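Local structure of lysine-sensitive aspartokinase 3 (Escherichia coli, 2J0W) at residues A[239-243]-A[299-303]; A[202-207]-A[260-266]; A[331-337]-A[369-374]; A[311-315]-A[347-351]. The protein catalyses the ATP-dependent phosphorylation of L-aspartate to 4-phospho-L-aspartate, opening the route to lysine, which in turn acts as its allosteric inhibitor. All coordinates share one frame; numbering follows the deposited sequence.

The four contacts run from the kinase region into the regulatory region. Contacts 1 and 2 interleave along the chain, with centres 19 Å apart; contact 2 lies in the amino acid kinase fold beside ADP and magnesium, and contact 1 ties strand 239-244 of that fold to the start of strand 299-313. This strand carries on to contact 4, where it pairs with strand 348-353; contacts 1 and 4 are 33 Å apart between centres. Contacts 3 and 4 also interleave, 14 Å apart between centres, within one ACT domain, and both touch the second subunit. Strand 299-313 is thus a continuous covalent path from the surroundings of the nucleotide to the lysine-binding region.

Contact 1 of 4, residues A[239-243]-A[299-303]; sequences RIDEI and FRALA
R300 brings its guanidinium group to the backbone and aliphatic side chains of the 239-243 segment. Its NH1 lies 2.7 Å from the carbonyl O of E242 and 3.8 Å from CG2 of I240, both approached obliquely to the guanidinium plane. CG1 of I243 covers one face near the rim, 3.8 Å from NE of R300, the isoleucine and the arginine running alongside one another in opposite senses. The arginine reaches this place by turning a corner at chi2 (-85°) and running nearly straight from there. Beside it, CD1 of I240 comes to 4.4 Å from CB of A301, a looser apolar touch.

The backbone sets up this pairing. R300 and A301 both face I392 in a classic beta bulge, and the CB atoms of both consecutive residues point toward the 239-243 segment. Further out, E247 on helix 245-253 forms a salt bridge with NE of R300, while M251 of the same helix touches both I243 and A301. The nucleotide is near: the side chain of A301 is about 6 Å from ADP.

The contact therefore joins strand 239-244 of the kinase region to the strand that leads into the regulatory region. With the guanidinium of R300 gone, as in an alanine here, E247 is likely to lose its charge partner and a gap to open over I243. Since R300 is buried, its positive charge is likely to be stabilised chiefly by the E247 carboxylate, with the E242 carbonyl dipole adding to the favourable field, while the isoleucines pack against the guanidinium and the alkyl chain behind it.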
loop_
_atom_site.group_PDB
_atom_site.type_symbol
_atom_site.label_atom_id
_atom_site.label_comp_id
_atom_site.label_asym_id
_atom_site.label_seq_id
_atom_site.Cartn_x
_atom_site.Cartn_y
_atom_site.Cartn_z
ATOM N N ARG A 239 26.692 -8.006 -16.993
ATOM C CA ARG A 239 25.738 -8.950 -17.578
ATOM C C ARG A 239 25.382 -9.992 -16.524
ATOM O O ARG A 239 26.163 -10.249 -15.618
ATOM C CB ARG A 239 26.320 -9.695 -18.787
ATOM C CG ARG A 239 25.302 -10.663 -19.387
ATOM C CD ARG A 239 25.806 -12.084 -19.498
ATOM N NE ARG A 239 26.351 -12.318 -20.827
ATOM C CZ ARG A 239 27.557 -11.922 -21.222
ATOM N NH1 ARG A 239 28.363 -11.283 -20.381
ATOM N NH2 ARG A 239 27.939 -12.124 -22.473
ATOM N N ILE A 240 24.209 -10.596 -16.657
ATOM C CA ILE A 240 23.757 -11.612 -15.717
ATOM C C ILE A 240 23.575 -12.911 -16.471
ATOM O O ILE A 240 22.569 -13.101 -17.139
ATOM C CB ILE A 240 22.413 -11.221 -15.111
ATOM C CG1 ILE A 240 22.573 -9.915 -14.338
ATOM C CG2 ILE A 240 21.873 -12.370 -14.266
ATOM C CD1 ILE A 240 21.282 -9.406 -13.768
ATOM N N ASP A 241 24.543 -13.809 -16.349
ATOM C CA ASP A 241 24.499 -15.074 -17.083
ATOM C C ASP A 241 23.264 -15.948 -16.876
ATOM O O ASP A 241 22.826 -16.633 -17.804
ATOM C CB ASP A 241 25.765 -15.888 -16.799
ATOM C CG ASP A 241 27.035 -15.141 -17.189
ATOM O OD1 ASP A 241 27.121 -14.682 -18.355
ATOM O OD2 ASP A 241 27.940 -15.021 -16.335
ATOM N N GLU A 242 22.696 -15.950 -15.676
ATOM C CA GLU A 242 21.512 -16.776 -15.456
ATOM C C GLU A 242 20.657 -16.221 -14.326
ATOM O O GLU A 242 21.182 -15.766 -13.312
ATOM C CB GLU A 242 21.919 -18.225 -15.150
ATOM C CG GLU A 242 20.750 -19.208 -15.145
ATOM C CD GLU A 242 21.165 -20.626 -14.788
ATOM O OE1 GLU A 242 21.702 -20.826 -13.679
ATOM O OE2 GLU A 242 20.952 -21.534 -15.617
ATOM N N ILE A 243 19.336 -16.257 -14.513
ATOM C CA ILE A 243 18.375 -15.745 -13.526
ATOM C C ILE A 243 17.074 -16.544 -13.588
ATOM O O ILE A 243 16.855 -17.301 -14.538
ATOM C CB ILE A 243 18.022 -14.269 -13.795
ATOM C CG1 ILE A 243 17.224 -13.713 -12.616
ATOM C CG2 ILE A 243 17.193 -14.153 -15.073
ATOM C CD1 ILE A 243 16.988 -12.233 -12.668
ATOM N N PHE A 299 20.983 -9.008 -4.233
ATOM C CA PHE A 299 20.667 -7.915 -5.145
ATOM C C PHE A 299 21.059 -8.293 -6.566
ATOM O O PHE A 299 22.247 -8.363 -6.871
ATOM C CB PHE A 299 21.431 -6.646 -4.756
ATOM C CG PHE A 299 21.206 -6.197 -3.337
ATOM C CD1 PHE A 299 19.946 -6.266 -2.757
ATOM C CD2 PHE A 299 22.249 -5.647 -2.599
ATOM C CE1 PHE A 299 19.721 -5.794 -1.468
ATOM C CE2 PHE A 299 22.042 -5.167 -1.309
ATOM C CZ PHE A 299 20.771 -5.242 -0.740
ATOM N N ARG A 300 20.077 -8.534 -7.435
ATOM C CA ARG A 300 20.381 -8.886 -8.821
ATOM C C ARG A 300 20.574 -7.645 -9.658
ATOM O O ARG A 300 21.583 -7.503 -10.341
ATOM C CB ARG A 300 19.258 -9.696 -9.464
ATOM C CG ARG A 300 19.227 -11.163 -9.120
ATOM C CD ARG A 300 20.126 -12.026 -9.995
ATOM N NE ARG A 300 19.775 -13.427 -9.782
ATOM C CZ ARG A 300 20.435 -14.475 -10.265
ATOM N NH1 ARG A 300 21.517 -14.303 -11.013
ATOM N NH2 ARG A 300 20.003 -15.703 -9.998
ATOM N N ALA A 301 19.602 -6.742 -9.601
ATOM C CA ALA A 301 19.681 -5.542 -10.410
ATOM C C ALA A 301 18.753 -4.423 -9.991
ATOM O O ALA A 301 18.020 -4.524 -9.017
ATOM C CB ALA A 301 19.408 -5.903 -11.852
ATOM N N LEU A 302 18.811 -3.346 -10.760
ATOM C CA LEU A 302 17.984 -2.175 -10.549
ATOM C C LEU A 302 17.217 -1.963 -11.848
ATOM O O LEU A 302 17.742 -2.205 -12.933
ATOM C CB LEU A 302 18.854 -0.955 -10.258
ATOM C CG LEU A 302 19.781 -1.075 -9.047
ATOM C CD1 LEU A 302 20.703 0.126 -9.003
ATOM C CD2 LEU A 302 18.956 -1.176 -7.767
ATOM N N ALA A 303 15.970 -1.524 -11.730
ATOM C CA ALA A 303 15.116 -1.273 -12.888
ATOM C C ALA A 303 14.488 0.104 -12.749
ATOM O O ALA A 303 14.076 0.508 -11.657
ATOM C CB ALA A 303 14.036 -2.336 -12.980
#

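Contact 2 of 4, residues A[202-207]-A[260-266]; sequences DYTAAL and HPATLLP
Y203 leaves helix 200-211 with its first torsion (chi1 -167°) swinging CG away from the backbone N, which carries the ring alongside the turn at 260-263. Its CB lies 4.1 Å from CD2 of H260; the planes of the two rings are almost parallel but displaced, so little of one covers the other. Beyond CG the ring passes over A262, whose CB sits 3.6 Å from the ring centroid and only 6° off the normal, a CH-pi contact. L207 CD1 covers the opposite face. CD1 and CE1 both lie close to the carbonyl O of A262, CE1 at 3.0 Å. CE1 also meets CG of P266 at 4.0 Å, and at the tip OH approaches CD1 of L265.

Helix 200-211 begins within the substrate-binding run R198-S201 of the amino acid kinase domain, with G200 and S201 in its first turn. OD1 of D202 forms a salt bridge with NZ of the ATP-binding K8, while OD2 accepts a weak hydrogen bond from N of H260 (3.3 Å). Replacing Y203 by a valine would probably open a gap between A262 and L207 and strip P266 of part of its packing.

H260 starts a type I turn, and its O is gripped twice by T263, through N and through OG1, the latter at 2.6 Å on a lone pair.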
loop_
_atom_site.group_PDB
_atom_site.type_symbol
_atom_site.label_atom_id
_atom_site.label_comp_id
_atom_site.label_asym_id
_atom_site.label_seq_id
_atom_site.Cartn_x
_atom_site.Cartn_y
_atom_site.Cartn_z
ATOM N N ASP A 202 7.752 -9.745 -27.959
ATOM C CA ASP A 202 8.360 -10.677 -27.000
ATOM C C ASP A 202 7.257 -11.575 -26.499
ATOM O O ASP A 202 7.390 -12.806 -26.420
ATOM C CB ASP A 202 8.945 -9.964 -25.775
ATOM C CG ASP A 202 10.182 -9.166 -26.095
ATOM O OD1 ASP A 202 11.030 -9.666 -26.878
ATOM O OD2 ASP A 202 10.306 -8.044 -25.541
ATOM N N TYR A 203 6.160 -10.922 -26.152
ATOM C CA TYR A 203 5.005 -11.607 -25.629
ATOM C C TYR A 203 4.540 -12.665 -26.627
ATOM O O TYR A 203 4.288 -13.813 -26.254
ATOM C CB TYR A 203 3.912 -10.578 -25.336
ATOM C CG TYR A 203 2.773 -11.093 -24.496
ATOM C CD1 TYR A 203 2.916 -12.236 -23.710
ATOM C CD2 TYR A 203 1.551 -10.420 -24.469
ATOM C CE1 TYR A 203 1.868 -12.694 -22.920
ATOM C CE2 TYR A 203 0.501 -10.869 -23.682
ATOM C CZ TYR A 203 0.665 -12.001 -22.909
ATOM O OH TYR A 203 -0.360 -12.421 -22.096
ATOM N N THR A 204 4.459 -12.293 -27.900
ATOM C CA THR A 204 4.016 -13.232 -28.920
ATOM C C THR A 204 4.894 -14.477 -28.946
ATOM O O THR A 204 4.412 -15.593 -29.122
ATOM C CB THR A 204 4.050 -12.597 -30.325
ATOM O OG1 THR A 204 3.178 -11.465 -30.359
ATOM C CG2 THR A 204 3.605 -13.607 -31.373
ATOM N N ALA A 205 6.191 -14.278 -28.780
ATOM C CA ALA A 205 7.116 -15.397 -28.829
ATOM C C ALA A 205 6.862 -16.371 -27.699
ATOM O O ALA A 205 6.851 -17.574 -27.914
ATOM C CB ALA A 205 8.543 -14.896 -28.786
ATOM N N ALA A 206 6.661 -15.855 -26.494
ATOM C CA ALA A 206 6.382 -16.715 -25.352
ATOM C C ALA A 206 5.032 -17.412 -25.527
ATOM O O ALA A 206 4.896 -18.596 -25.223
ATOM C CB ALA A 206 6.378 -15.895 -24.073
ATOM N N LEU A 207 4.042 -16.674 -26.034
ATOM C CA LEU A 207 2.685 -17.198 -26.228
ATOM C C LEU A 207 2.585 -18.418 -27.133
ATOM O O LEU A 207 1.961 -19.423 -26.773
ATOM C CB LEU A 207 1.766 -16.092 -26.769
ATOM C CG LEU A 207 1.542 -14.894 -25.834
ATOM C CD1 LEU A 207 0.988 -13.719 -26.626
ATOM C CD2 LEU A 207 0.610 -15.285 -24.693
ATOM N N HIS A 260 9.117 -7.650 -22.481
ATOM C CA HIS A 260 7.800 -7.093 -22.310
ATOM C C HIS A 260 7.334 -7.667 -20.968
ATOM O O HIS A 260 7.527 -8.848 -20.684
ATOM C CB HIS A 260 6.877 -7.560 -23.436
ATOM C CG HIS A 260 5.495 -7.007 -23.341
ATOM N ND1 HIS A 260 5.154 -5.765 -23.834
ATOM C CD2 HIS A 260 4.382 -7.495 -22.747
ATOM C CE1 HIS A 260 3.890 -5.512 -23.545
ATOM N NE2 HIS A 260 3.400 -6.545 -22.883
ATOM N N PRO A 261 6.740 -6.826 -20.117
ATOM C CA PRO A 261 6.246 -7.234 -18.804
ATOM C C PRO A 261 5.380 -8.492 -18.780
ATOM O O PRO A 261 5.205 -9.094 -17.724
ATOM C CB PRO A 261 5.483 -6.000 -18.339
ATOM C CG PRO A 261 6.316 -4.907 -18.858
ATOM C CD PRO A 261 6.662 -5.362 -20.267
ATOM N N ALA A 262 4.849 -8.894 -19.929
ATOM C CA ALA A 262 3.983 -10.073 -19.995
ATOM C C ALA A 262 4.621 -11.287 -20.670
ATOM O O ALA A 262 3.964 -12.322 -20.842
ATOM C CB ALA A 262 2.674 -9.725 -20.722
ATOM N N THR A 263 5.888 -11.167 -21.061
ATOM C CA THR A 263 6.578 -12.269 -21.726
ATOM C C THR A 263 6.605 -13.541 -20.885
ATOM O O THR A 263 6.172 -14.604 -21.330
ATOM C CB THR A 263 8.036 -11.917 -22.043
ATOM O OG1 THR A 263 8.115 -10.586 -22.577
ATOM C CG2 THR A 263 8.596 -12.916 -23.049
ATOM N N LEU A 264 7.107 -13.412 -19.661
ATOM C CA LEU A 264 7.256 -14.537 -18.738
ATOM C C LEU A 264 5.986 -15.214 -18.207
ATOM O O LEU A 264 6.066 -16.318 -17.654
ATOM C CB LEU A 264 8.163 -14.109 -17.572
ATOM C CG LEU A 264 9.535 -13.564 -18.036
ATOM C CD1 LEU A 264 10.346 -12.985 -16.870
ATOM C CD2 LEU A 264 10.300 -14.682 -18.730
ATOM N N LEU A 265 4.821 -14.590 -18.367
ATOM C CA LEU A 265 3.603 -15.236 -17.892
ATOM C C LEU A 265 3.487 -16.620 -18.515
ATOM O O LEU A 265 3.266 -17.603 -17.818
ATOM C CB LEU A 265 2.362 -14.421 -18.240
ATOM C CG LEU A 265 2.073 -13.187 -17.389
ATOM C CD1 LEU A 265 0.773 -12.527 -17.892
ATOM C CD2 LEU A 265 1.970 -13.591 -15.908
ATOM N N PRO A 266 3.604 -16.713 -19.846
ATOM C CA PRO A 266 3.499 -18.053 -20.427
ATOM C C PRO A 266 4.703 -18.885 -19.999
ATOM O O PRO A 266 4.589 -20.089 -19.776
ATOM C CB PRO A 266 3.483 -17.781 -21.936
ATOM C CG PRO A 266 2.846 -16.427 -22.025
ATOM C CD PRO A 266 3.521 -15.680 -20.897
#

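Contact 3 of 4, residues A[331-337]-A[369-374]; sequences ILARHNI and SLLMEL
Within the ACT domain of the regulatory region, the loop 331-337 packs against helix 368-377 through three side chains, I331, H335 and I337. I337 leads on to V339, one of the residues that bind the inhibitor lysine, so this packing is next to the allosteric site. L370 is the central partner on the helix. Its CD1 stands over the middle of the H335 imidazole, 3.5 Å from the ring centroid and 4° off the normal, a CH-pi contact. The first torsion of L370 (chi1 172°) turns its branch point away from the backbone N, and from there the two methyls part: CD1 goes to the histidine, whereas CD2 meets CD1 of I337 tip to tip. CD1 of L370 also touches CG2 of I331 at 3.7 Å.

ND1 anchors the imidazole by donating to the carbonyl O of I331 (2.9 Å), which also accepts from N of H335; the two donors arrive from opposite faces of the carbonyl plane. NE2 adds only a weak hydrogen bond with OG of S369 at 3.4 Å, and the stronger partner of S369 OG is T367. At the ring's edge and in its plane lies OE1 of E373, 3.7 Å from CE1 of H335. The extended E373 chain comes to I331 from the opposite direction, its CD 3.5 Å from CG2 of I331, so that the carboxylate rests on an aliphatic surface.

R322 of the second subunit packs on A333 and N336. The loop, which connects helix 321-328 to strand 341-345, thus lies between that subunit and helix 368-377.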
loop_
_atom_site.group_PDB
_atom_site.type_symbol
_atom_site.label_atom_id
_atom_site.label_comp_id
_atom_site.label_asym_id
_atom_site.label_seq_id
_atom_site.Cartn_x
_atom_site.Cartn_y
_atom_site.Cartn_z
ATOM N N ILE A 331 -13.692 0.854 -8.437
ATOM C CA ILE A 331 -13.919 1.887 -9.420
ATOM C C ILE A 331 -12.843 1.676 -10.464
ATOM O O ILE A 331 -13.059 1.845 -11.664
ATOM C CB ILE A 331 -13.762 3.252 -8.779
ATOM C CG1 ILE A 331 -14.689 3.323 -7.572
ATOM C CG2 ILE A 331 -14.067 4.342 -9.782
ATOM C CD1 ILE A 331 -14.712 4.659 -6.900
ATOM N N LEU A 332 -11.675 1.288 -9.976
ATOM C CA LEU A 332 -10.534 1.032 -10.829
ATOM C C LEU A 332 -10.813 -0.317 -11.468
ATOM O O LEU A 332 -10.185 -0.698 -12.456
ATOM C CB LEU A 332 -9.262 0.971 -9.978
ATOM C CG LEU A 332 -9.124 2.067 -8.911
ATOM C CD1 LEU A 332 -7.903 1.806 -8.052
ATOM C CD2 LEU A 332 -9.028 3.427 -9.561
ATOM N N ALA A 333 -11.779 -1.026 -10.890
ATOM C CA ALA A 333 -12.179 -2.343 -11.372
ATOM C C ALA A 333 -13.067 -2.206 -12.594
ATOM O O ALA A 333 -13.163 -3.117 -13.415
ATOM C CB ALA A 333 -12.921 -3.086 -10.281
ATOM N N ARG A 334 -13.730 -1.061 -12.692
ATOM C CA ARG A 334 -14.614 -0.787 -13.811
ATOM C C ARG A 334 -13.757 -0.184 -14.903
ATOM O O ARG A 334 -13.665 -0.728 -16.006
ATOM C CB ARG A 334 -15.704 0.211 -13.403
ATOM C CG ARG A 334 -16.355 -0.116 -12.065
ATOM C CD ARG A 334 -17.586 0.736 -11.760
ATOM N NE ARG A 334 -17.997 0.594 -10.362
ATOM C CZ ARG A 334 -18.046 -0.565 -9.702
ATOM N NH1 ARG A 334 -17.708 -1.703 -10.298
ATOM N NH2 ARG A 334 -18.421 -0.594 -8.432
ATOM N N HIS A 335 -13.123 0.940 -14.575
ATOM C CA HIS A 335 -12.254 1.645 -15.511
ATOM C C HIS A 335 -11.036 0.785 -15.819
ATOM O O HIS A 335 -10.190 1.154 -16.630
ATOM C CB HIS A 335 -11.777 2.972 -14.911
ATOM C CG HIS A 335 -12.874 3.950 -14.624
ATOM N ND1 HIS A 335 -13.837 3.733 -13.664
ATOM C CD2 HIS A 335 -13.126 5.179 -15.138
ATOM C CE1 HIS A 335 -14.634 4.786 -13.597
ATOM N NE2 HIS A 335 -14.224 5.678 -14.480
ATOM N N ASN A 336 -10.966 -0.369 -15.168
ATOM C CA ASN A 336 -9.849 -1.293 -15.314
ATOM C C ASN A 336 -8.470 -0.643 -15.407
ATOM O O ASN A 336 -7.750 -0.748 -16.412
ATOM C CB ASN A 336 -10.086 -2.262 -16.471
ATOM C CG ASN A 336 -10.583 -3.615 -15.984
ATOM O OD1 ASN A 336 -10.818 -4.530 -16.773
ATOM N ND2 ASN A 336 -10.741 -3.744 -14.670
ATOM N N ILE A 337 -8.138 0.033 -14.306
ATOM C CA ILE A 337 -6.875 0.716 -14.087
ATOM C C ILE A 337 -6.084 -0.198 -13.152
ATOM O O ILE A 337 -6.447 -0.357 -11.992
ATOM C CB ILE A 337 -7.109 2.048 -13.377
ATOM C CG1 ILE A 337 -7.853 2.993 -14.314
ATOM C CG2 ILE A 337 -5.793 2.638 -12.907
ATOM C CD1 ILE A 337 -8.135 4.346 -13.712
ATOM N N SER A 369 -14.468 10.975 -16.380
ATOM C CA SER A 369 -15.623 10.260 -15.840
ATOM C C SER A 369 -15.147 9.705 -14.506
ATOM O O SER A 369 -15.788 9.864 -13.461
ATOM C CB SER A 369 -16.035 9.105 -16.767
ATOM O OG SER A 369 -15.071 8.062 -16.768
ATOM N N LEU A 370 -13.996 9.051 -14.571
ATOM C CA LEU A 370 -13.366 8.469 -13.406
ATOM C C LEU A 370 -13.186 9.519 -12.328
ATOM O O LEU A 370 -13.723 9.405 -11.226
ATOM C CB LEU A 370 -11.988 7.934 -13.778
ATOM C CG LEU A 370 -11.131 7.464 -12.611
ATOM C CD1 LEU A 370 -11.783 6.262 -11.952
ATOM C CD2 LEU A 370 -9.754 7.103 -13.121
ATOM N N LEU A 371 -12.413 10.548 -12.647
ATOM C CA LEU A 371 -12.153 11.591 -11.674
ATOM C C LEU A 371 -13.395 12.064 -10.959
ATOM O O LEU A 371 -13.520 11.813 -9.760
ATOM C CB LEU A 371 -11.455 12.782 -12.317
ATOM C CG LEU A 371 -10.012 12.440 -12.677
ATOM C CD1 LEU A 371 -9.364 13.592 -13.424
ATOM C CD2 LEU A 371 -9.243 12.107 -11.406
ATOM N N MET A 372 -14.321 12.727 -11.650
ATOM C CA MET A 372 -15.485 13.206 -10.933
ATOM C C MET A 372 -16.130 12.091 -10.128
ATOM O O MET A 372 -16.746 12.374 -9.102
ATOM C CB MET A 372 -16.516 13.856 -11.874
ATOM C CG MET A 372 -17.397 12.921 -12.675
ATOM S SD MET A 372 -18.412 13.899 -13.804
ATOM C CE MET A 372 -17.259 14.147 -15.219
ATOM N N GLU A 373 -15.996 10.828 -10.541
ATOM C CA GLU A 373 -16.613 9.791 -9.716
ATOM C C GLU A 373 -15.790 9.649 -8.432
ATOM O O GLU A 373 -16.346 9.466 -7.341
ATOM C CB GLU A 373 -16.694 8.426 -10.419
ATOM C CG GLU A 373 -16.782 7.309 -9.370
ATOM C CD GLU A 373 -17.174 5.946 -9.887
ATOM O OE1 GLU A 373 -17.181 5.719 -11.106
ATOM O OE2 GLU A 373 -17.469 5.092 -9.021
ATOM N N LEU A 374 -14.473 9.783 -8.563
ATOM C CA LEU A 374 -13.569 9.680 -7.432
ATOM C C LEU A 374 -13.455 11.003 -6.689
ATOM O O LEU A 374 -13.377 11.020 -5.467
ATOM C CB LEU A 374 -12.179 9.243 -7.916
ATOM C CG LEU A 374 -12.089 7.957 -8.739
ATOM C CD1 LEU A 374 -10.649 7.708 -9.135
ATOM C CD2 LEU A 374 -12.625 6.787 -7.940
#

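Contact 4 of 4, residues A[311-315]-A[347-351]; sequences LTLHS and VSVAL
L311 and L351 are neighbours that extend in the same direction, with CD2 of L311 3.9 Å from CD1 of L351. They share one face of the sheet with L313 and V349. Next along it, CB of L313 meets CG1 of V349 at 3.6 Å, and CD1 of L313 runs obliquely across to CD1 of L351. V349 places CG1 between its backbone N and carbonyl carbon (chi1 42°), which turns this methyl toward L313. The other face carries T312 and A350, a non-hydrogen-bonded pair whose OG1 and CB are 3.7 Å apart.

Four backbone bonds fix this register: L311 and L351 exchange two, as do L313 and V349, each at 2.7 Å between N and O. Where the pairing ends, CB of S348, the first residue of its strand, sits obliquely against the H314 ring, 3.5 Å from ND1, and OG of S315 touches CB of V347.

Helix 321-328 packs on the leucine face through V328, and its F324 meets S315 and V347. G421 and A422 of the second subunit pack on A350, S348 and H314. An antiparallel sheet with two helices packed on one face is the ACT fold, here beside the residues that bind inhibitory lysine at the dimer interface.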
loop_
_atom_site.group_PDB
_atom_site.type_symbol
_atom_site.label_atom_id
_atom_site.label_comp_id
_atom_site.label_asym_id
_atom_site.label_seq_id
_atom_site.Cartn_x
_atom_site.Cartn_y
_atom_site.Cartn_z
ATOM N N LEU A 311 -1.030 9.001 -8.039
ATOM C CA LEU A 311 -2.412 9.358 -7.754
ATOM C C LEU A 311 -2.725 9.102 -6.286
ATOM O O LEU A 311 -3.067 7.978 -5.906
ATOM C CB LEU A 311 -3.340 8.524 -8.620
ATOM C CG LEU A 311 -4.819 8.836 -8.457
ATOM C CD1 LEU A 311 -5.103 10.272 -8.887
ATOM C CD2 LEU A 311 -5.605 7.850 -9.291
ATOM N N THR A 312 -2.600 10.144 -5.470
ATOM C CA THR A 312 -2.853 10.060 -4.032
ATOM C C THR A 312 -4.325 10.347 -3.702
ATOM O O THR A 312 -4.875 11.378 -4.093
ATOM C CB THR A 312 -1.957 11.061 -3.267
ATOM O OG1 THR A 312 -0.579 10.752 -3.506
ATOM C CG2 THR A 312 -2.233 11.000 -1.781
ATOM N N LEU A 313 -4.963 9.426 -2.989
ATOM C CA LEU A 313 -6.360 9.606 -2.619
ATOM C C LEU A 313 -6.598 9.748 -1.122
ATOM O O LEU A 313 -6.269 8.867 -0.325
ATOM C CB LEU A 313 -7.206 8.455 -3.151
ATOM C CG LEU A 313 -7.352 8.421 -4.668
ATOM C CD1 LEU A 313 -8.282 7.281 -5.074
ATOM C CD2 LEU A 313 -7.896 9.764 -5.146
ATOM N N HIS A 314 -7.164 10.887 -0.755
ATOM C CA HIS A 314 -7.503 11.184 0.627
ATOM C C HIS A 314 -9.028 11.110 0.612
ATOM O O HIS A 314 -9.634 11.297 -0.439
ATOM C CB HIS A 314 -7.018 12.586 0.979
ATOM C CG HIS A 314 -5.537 12.763 0.834
ATOM N ND1 HIS A 314 -4.637 12.274 1.753
ATOM C CD2 HIS A 314 -4.804 13.366 -0.131
ATOM C CE1 HIS A 314 -3.408 12.569 1.362
ATOM N NE2 HIS A 314 -3.483 13.228 0.223
ATOM N N SER A 315 -9.656 10.839 1.747
ATOM C CA SER A 315 -11.108 10.720 1.745
ATOM C C SER A 315 -11.872 11.973 2.134
ATOM O O SER A 315 -11.444 12.733 3.006
ATOM C CB SER A 315 -11.545 9.590 2.669
ATOM O OG SER A 315 -11.220 9.885 4.003
ATOM N N VAL A 347 -6.689 6.519 5.857
ATOM C CA VAL A 347 -7.591 6.654 4.726
ATOM C C VAL A 347 -6.979 7.408 3.551
ATOM O O VAL A 347 -7.693 7.927 2.687
ATOM C CB VAL A 347 -8.902 7.347 5.156
ATOM C CG1 VAL A 347 -9.814 6.346 5.847
ATOM C CG2 VAL A 347 -8.586 8.509 6.099
ATOM N N SER A 348 -5.654 7.474 3.519
ATOM C CA SER A 348 -4.954 8.157 2.434
ATOM C C SER A 348 -4.252 7.061 1.653
ATOM O O SER A 348 -3.422 6.342 2.204
ATOM C CB SER A 348 -3.930 9.124 3.014
ATOM O OG SER A 348 -4.469 9.773 4.158
ATOM N N VAL A 349 -4.594 6.907 0.383
ATOM C CA VAL A 349 -3.970 5.866 -0.426
ATOM C C VAL A 349 -3.260 6.431 -1.661
ATOM O O VAL A 349 -3.896 7.005 -2.540
ATOM C CB VAL A 349 -5.020 4.824 -0.837
ATOM C CG1 VAL A 349 -6.306 5.527 -1.235
ATOM C CG2 VAL A 349 -4.493 3.966 -1.972
ATOM N N ALA A 350 -1.935 6.273 -1.709
ATOM C CA ALA A 350 -1.123 6.778 -2.824
ATOM C C ALA A 350 -0.913 5.704 -3.876
ATOM O O ALA A 350 -0.278 4.674 -3.623
ATOM C CB ALA A 350 0.233 7.293 -2.315
ATOM N N LEU A 351 -1.450 5.965 -5.064
ATOM C CA LEU A 351 -1.363 5.031 -6.181
ATOM C C LEU A 351 -0.241 5.367 -7.172
ATOM O O LEU A 351 -0.129 6.510 -7.626
ATOM C CB LEU A 351 -2.713 5.010 -6.900
ATOM C CG LEU A 351 -3.911 4.568 -6.058
ATOM C CD1 LEU A 351 -5.193 4.980 -6.739
ATOM C CD2 LEU A 351 -3.873 3.067 -5.869
#